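Local coordinates for protein Udp-n-acetylglucosamine pyrophosphorylase (Trypanosoma brucei, PDB 4BQH) that probably catalyses the uridylyl transfer from UTP to N-acetyl-alpha-D-glucosamine 1-phosphate that yields UDP-N-acetyl-alpha-D-glucosamine and diphosphate, at residues 304-309 with 319-324; 340-345 with 349-354. All coordinates share one frame; numbering follows the deposited sequence.

Contact 1 of 2, residues 304-309 with 319-324; sequences VVVKTC and GVFVRA
The ring of F321 reaches across to V306 and T308, joining the small antiparallel sheet that contains strand 320-324 to strand 304-309 of the large mixed sheet in the GT-A-type nucleotidyltransferase fold. The two strands share no hydrogen bond and meet through side chains, the nearest CA atoms, those of T308 and F321, being 8.2 Å apart. V306 and F321 approach from opposite directions. One methyl of the valine, CG2, sits over a face of the ring, 3.9 Å from its centroid and 15° off the ring normal, a CH-pi contact displaced toward the rim. The other methyl, CG1, lies 3.7 Å from F321 CZ on the same side of the ring, past its outer end. The ring extends toward the strand with CG anti to its own carbonyl carbon (chi1 -83°), and its rotation about the CB-CG bond presents a face to the valine. T308 meets the same ring nearer its root and at an oblique angle, through its methyl rather than its hydroxyl. OG1 is hydrogen-bonded instead to Q427 OE1 of the neighbouring parallel strand 423-427, whose I425 also packs against V306 and T308. F321 additionally touches V330 on strand 327-331, the partner of its own strand, and is buried between the two sheets. With chi1 of T308 at 56°, CG2 stands beside the backbone N and comes within 3.4 Å of F321 CD1.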
loop_
_atom_site.group_PDB
_atom_site.type_symbol
_atom_site.label_atom_id
_atom_site.label_comp_id
_atom_site.label_asym_id
_atom_site.label_seq_id
_atom_site.Cartn_x
_atom_site.Cartn_y
_atom_site.Cartn_z
ATOM N N VAL A 304 -11.159 6.451 -8.308
ATOM C CA VAL A 304 -10.273 5.306 -7.986
ATOM C C VAL A 304 -9.473 4.940 -9.228
ATOM O O VAL A 304 -10.069 4.739 -10.296
ATOM C CB VAL A 304 -11.071 4.060 -7.540
ATOM C CG1 VAL A 304 -10.130 2.839 -7.427
ATOM C CG2 VAL A 304 -11.761 4.324 -6.208
ATOM N N VAL A 305 -8.146 4.831 -9.091
ATOM C CA VAL A 305 -7.321 4.196 -10.116
ATOM C C VAL A 305 -6.592 3.046 -9.446
ATOM O O VAL A 305 -6.044 3.222 -8.350
ATOM C CB VAL A 305 -6.274 5.156 -10.727
ATOM C CG1 VAL A 305 -5.577 4.476 -11.887
ATOM C CG2 VAL A 305 -6.946 6.433 -11.235
ATOM N N VAL A 306 -6.632 1.864 -10.075
ATOM C CA VAL A 306 -5.866 0.725 -9.572
ATOM C C VAL A 306 -4.718 0.409 -10.515
ATOM O O VAL A 306 -4.844 0.505 -11.773
ATOM C CB VAL A 306 -6.732 -0.541 -9.358
ATOM C CG1 VAL A 306 -7.856 -0.230 -8.357
ATOM C CG2 VAL A 306 -7.314 -1.033 -10.681
ATOM N N LYS A 307 -3.585 0.043 -9.921
ATOM C CA LYS A 307 -2.516 -0.528 -10.738
ATOM C C LYS A 307 -2.636 -2.038 -10.777
ATOM O O LYS A 307 -2.906 -2.678 -9.762
ATOM C CB LYS A 307 -1.137 -0.177 -10.178
ATOM C CG LYS A 307 -0.658 1.182 -10.639
ATOM C CD LYS A 307 0.765 1.383 -10.118
ATOM C CE LYS A 307 1.311 2.711 -10.605
ATOM N NZ LYS A 307 2.579 3.056 -9.885
ATOM N N THR A 308 -2.397 -2.602 -11.948
ATOM C CA THR A 308 -2.530 -4.050 -12.158
ATOM C C THR A 308 -1.376 -4.499 -13.032
ATOM O O THR A 308 -0.748 -3.671 -13.692
ATOM C CB THR A 308 -3.849 -4.388 -12.869
ATOM O OG1 THR A 308 -3.932 -3.661 -14.107
ATOM C CG2 THR A 308 -5.033 -3.973 -11.982
ATOM N N CYS A 309 -1.103 -5.800 -13.037
ATOM C CA CYS A 309 -0.050 -6.374 -13.882
ATOM C C CYS A 309 -0.614 -7.588 -14.640
ATOM O O CYS A 309 -1.497 -8.272 -14.120
ATOM C CB CYS A 309 1.114 -6.853 -12.990
ATOM S SG CYS A 309 1.956 -5.472 -12.179
ATOM N N GLY A 319 -5.466 -12.289 -7.266
ATOM C CA GLY A 319 -6.813 -11.869 -7.623
ATOM C C GLY A 319 -6.760 -11.079 -8.920
ATOM O O GLY A 319 -5.733 -10.498 -9.237
ATOM N N VAL A 320 -7.853 -11.095 -9.690
ATOM C CA VAL A 320 -7.926 -10.306 -10.935
ATOM C C VAL A 320 -9.108 -9.366 -10.902
ATOM O O VAL A 320 -10.134 -9.652 -10.257
ATOM C CB VAL A 320 -7.996 -11.161 -12.220
ATOM C CG1 VAL A 320 -6.702 -11.993 -12.380
ATOM C CG2 VAL A 320 -9.231 -12.067 -12.190
ATOM N N PHE A 321 -8.934 -8.204 -11.547
ATOM C CA PHE A 321 -10.035 -7.236 -11.608
ATOM C C PHE A 321 -11.095 -7.640 -12.608
ATOM O O PHE A 321 -10.788 -8.119 -13.723
ATOM C CB PHE A 321 -9.532 -5.834 -11.915
ATOM C CG PHE A 321 -9.041 -5.118 -10.698
ATOM C CD1 PHE A 321 -7.735 -5.267 -10.292
ATOM C CD2 PHE A 321 -9.911 -4.345 -9.919
ATOM C CE1 PHE A 321 -7.277 -4.646 -9.135
ATOM C CE2 PHE A 321 -9.459 -3.694 -8.772
ATOM C CZ PHE A 321 -8.135 -3.872 -8.377
ATOM N N VAL A 322 -12.347 -7.463 -12.191
ATOM C CA VAL A 322 -13.508 -7.790 -13.029
ATOM C C VAL A 322 -14.572 -6.711 -12.835
ATOM O O VAL A 322 -14.558 -5.982 -11.843
ATOM C CB VAL A 322 -14.129 -9.158 -12.649
ATOM C CG1 VAL A 322 -13.071 -10.265 -12.617
ATOM C CG2 VAL A 322 -14.827 -9.093 -11.298
ATOM N N ARG A 323 -15.502 -6.640 -13.784
ATOM C CA ARG A 323 -16.702 -5.825 -13.610
ATOM C C ARG A 323 -17.913 -6.752 -13.662
ATOM O O ARG A 323 -18.059 -7.548 -14.597
ATOM C CB ARG A 323 -16.809 -4.765 -14.702
ATOM C CG ARG A 323 -17.811 -3.676 -14.333
ATOM C CD ARG A 323 -17.984 -2.653 -15.435
ATOM N NE ARG A 323 -18.715 -3.210 -16.564
ATOM C CZ ARG A 323 -18.872 -2.586 -17.728
ATOM N NH1 ARG A 323 -18.335 -1.387 -17.911
ATOM N NH2 ARG A 323 -19.547 -3.171 -18.709
ATOM N N ALA A 324 -18.764 -6.660 -12.655
ATOM C CA ALA A 324 -19.952 -7.515 -12.577
ATOM C C ALA A 324 -21.163 -6.642 -12.386
ATOM O O ALA A 324 -21.241 -5.884 -11.417
ATOM C CB ALA A 324 -19.817 -8.491 -11.430
#

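Contact 2 of 2, residues 340-345 with 349-354; sequences AKEIDD and ELKFNC
I343 and L350 face each other as the non-hydrogen-bonded pair of a single antiparallel beta bridge, their CA atoms 4.3 Å apart, as the chain doubles back through residues 346-348. Two backbone bonds flank this pair, K351 N donating to E342 O and D344 N to E349 O, each 2.8 Å long. Both are nearly straight, with an N-H...O angle of 167° at E342 O. The same two carbonyls also receive CA-H...O contacts from L350 and I343. This small hairpin-like turn belongs to the long surface excursion between strands 327-331 and 355-357, with neither arm forming a regular strand. Over the bridge, CD1 of I343 meets CD2 of L350 at 3.9 Å, the two side chains crossing at a slant. The extended chain of K351 runs past the backbone of 342-344 and brings NZ to E342 OE1 in a 2.8 Å salt bridge. NZ comes to the anti side of OE1, 33° out of the carboxylate plane. A water held by I343 O is only weakly bonded to the same ammonium. D344 instead turns its carboxylate to K79. At the other end, F352 packs on V320, and its CD2 lies 3.9 Å from A340 CA; beside it a second water donates to both A340 O and F352 O, bridging the arms where their backbones have diverged.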
loop_
_atom_site.group_PDB
_atom_site.type_symbol
_atom_site.label_atom_id
_atom_site.label_comp_id
_atom_site.label_asym_id
_atom_site.label_seq_id
_atom_site.Cartn_x
_atom_site.Cartn_y
_atom_site.Cartn_z
ATOM N N ALA A 340 -11.858 -18.290 -16.343
ATOM C CA ALA A 340 -10.752 -17.511 -15.775
ATOM C C ALA A 340 -9.436 -17.646 -16.514
ATOM O O ALA A 340 -8.608 -16.722 -16.499
ATOM C CB ALA A 340 -10.553 -17.886 -14.315
ATOM N N LYS A 341 -9.234 -18.803 -17.136
ATOM C CA LYS A 341 -7.966 -19.151 -17.765
ATOM C C LYS A 341 -8.097 -19.221 -19.284
ATOM O O LYS A 341 -7.220 -19.741 -19.987
ATOM C CB LYS A 341 -7.471 -20.480 -17.217
ATOM C CG LYS A 341 -7.331 -20.460 -15.712
ATOM C CD LYS A 341 -6.810 -21.785 -15.169
ATOM C CE LYS A 341 -6.561 -21.642 -13.674
ATOM N NZ LYS A 341 -6.164 -22.930 -13.045
ATOM N N GLU A 342 -9.206 -18.697 -19.787
ATOM C CA GLU A 342 -9.394 -18.563 -21.218
ATOM C C GLU A 342 -8.463 -17.540 -21.845
ATOM O O GLU A 342 -8.085 -16.540 -21.240
ATOM C CB GLU A 342 -10.849 -18.249 -21.559
ATOM C CG GLU A 342 -11.694 -19.511 -21.633
ATOM C CD GLU A 342 -13.169 -19.228 -21.819
ATOM O OE1 GLU A 342 -13.531 -18.089 -22.194
ATOM O OE2 GLU A 342 -13.962 -20.158 -21.573
ATOM N N ILE A 343 -8.119 -17.836 -23.083
ATOM C CA ILE A 343 -7.226 -17.063 -23.880
ATOM C C ILE A 343 -8.059 -16.281 -24.884
ATOM O O ILE A 343 -9.017 -16.811 -25.445
ATOM C CB ILE A 343 -6.273 -18.036 -24.611
ATOM C CG1 ILE A 343 -5.337 -18.730 -23.604
ATOM C CG2 ILE A 343 -5.547 -17.365 -25.766
ATOM C CD1 ILE A 343 -4.529 -17.794 -22.731
ATOM N N ASP A 344 -7.709 -15.019 -25.088
ATOM C CA ASP A 344 -8.262 -14.238 -26.177
ATOM C C ASP A 344 -7.679 -14.755 -27.497
ATOM O O ASP A 344 -6.454 -14.832 -27.662
ATOM C CB ASP A 344 -7.949 -12.759 -25.974
ATOM C CG ASP A 344 -8.762 -11.864 -26.876
ATOM O OD1 ASP A 344 -8.382 -11.721 -28.059
ATOM O OD2 ASP A 344 -9.771 -11.297 -26.398
ATOM N N ASP A 345 -8.570 -15.124 -28.421
ATOM C CA ASP A 345 -8.198 -15.788 -29.683
ATOM C C ASP A 345 -7.153 -15.014 -30.490
ATOM O O ASP A 345 -6.206 -15.604 -31.020
ATOM N N GLU A 349 -3.415 -13.735 -25.300
ATOM C CA GLU A 349 -3.291 -13.339 -23.892
ATOM C C GLU A 349 -4.522 -13.781 -23.099
ATOM O O GLU A 349 -5.618 -13.865 -23.662
ATOM C CB GLU A 349 -3.085 -11.821 -23.782
ATOM C CG GLU A 349 -1.740 -11.353 -24.339
ATOM C CD GLU A 349 -1.450 -9.874 -24.129
ATOM O OE1 GLU A 349 -2.394 -9.072 -23.932
ATOM O OE2 GLU A 349 -0.256 -9.503 -24.174
ATOM N N LEU A 350 -4.351 -14.062 -21.799
ATOM C CA LEU A 350 -5.486 -14.396 -20.938
ATOM C C LEU A 350 -6.544 -13.305 -21.022
ATOM O O LEU A 350 -6.219 -12.127 -21.107
ATOM C CB LEU A 350 -5.049 -14.544 -19.474
ATOM C CG LEU A 350 -4.159 -15.713 -19.042
ATOM C CD1 LEU A 350 -3.560 -15.411 -17.680
ATOM C CD2 LEU A 350 -4.929 -17.034 -18.971
ATOM N N LYS A 351 -7.814 -13.713 -21.001
ATOM C CA LYS A 351 -8.935 -12.776 -21.008
ATOM C C LYS A 351 -8.987 -11.984 -19.697
ATOM O O LYS A 351 -9.285 -10.789 -19.710
ATOM C CB LYS A 351 -10.261 -13.533 -21.215
ATOM C CG LYS A 351 -10.442 -14.075 -22.639
ATOM C CD LYS A 351 -11.793 -14.776 -22.809
ATOM C CE LYS A 351 -11.960 -15.325 -24.223
ATOM N NZ LYS A 351 -13.056 -16.338 -24.290
ATOM N N PHE A 352 -8.691 -12.657 -18.588
ATOM C CA PHE A 352 -8.646 -11.990 -17.275
ATOM C C PHE A 352 -7.194 -11.803 -16.910
ATOM O O PHE A 352 -6.562 -12.699 -16.366
ATOM C CB PHE A 352 -9.342 -12.837 -16.223
ATOM C CG PHE A 352 -10.839 -12.905 -16.386
ATOM C CD1 PHE A 352 -11.658 -11.962 -15.759
ATOM C CD2 PHE A 352 -11.430 -13.919 -17.140
ATOM C CE1 PHE A 352 -13.045 -12.025 -15.887
ATOM C CE2 PHE A 352 -12.820 -13.981 -17.276
ATOM C CZ PHE A 352 -13.622 -13.037 -16.649
ATOM N N ASN A 353 -6.663 -10.627 -17.230
ATOM C CA ASN A 353 -5.214 -10.434 -17.207
ATOM C C ASN A 353 -4.795 -9.166 -16.458
ATOM O O ASN A 353 -3.703 -8.650 -16.660
ATOM C CB ASN A 353 -4.691 -10.395 -18.659
ATOM C CG ASN A 353 -3.202 -10.699 -18.746
ATOM O OD1 ASN A 353 -2.673 -11.505 -17.973
ATOM N ND2 ASN A 353 -2.537 -10.088 -19.720
ATOM N N CYS A 354 -5.666 -8.662 -15.586
ATOM C CA CYS A 354 -5.293 -7.485 -14.762
ATOM C C CYS A 354 -5.199 -7.933 -13.318
ATOM O O CYS A 354 -6.182 -7.876 -12.581
ATOM C CB CYS A 354 -6.311 -6.352 -14.921
ATOM S SG CYS A 354 -6.350 -5.676 -16.601
HETATM O O HOH W 1 -7.024 -15.053 -14.972
HETATM O O HOH W 2 -11.291 -17.168 -27.056
#

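In the fold
Contact 1 is buried, lies about 15 Å from the centre of the chain and consists of hydrocarbon contacts, two of them from valine methyls and one from a threonine methyl, on a phenylalanine ring; contact 2, at about 26 Å, is a surface turn held by backbone bonds, a salt bridge and waters. The centres of contact 1 and contact 2 are about 14 Å apart, and the two follow one another along the chain. Segment 349-354 connects them: C354 O probably accepts a hydrogen bond from F321 N at 3.0 Å, and F352 CE1 packs on V322 CG1. Strand 320-324 thus directs F321 toward strand 304-309 while V320 and V322 pack against the loop, and T308 OG1 lies against C354 CB where the two contacts meet.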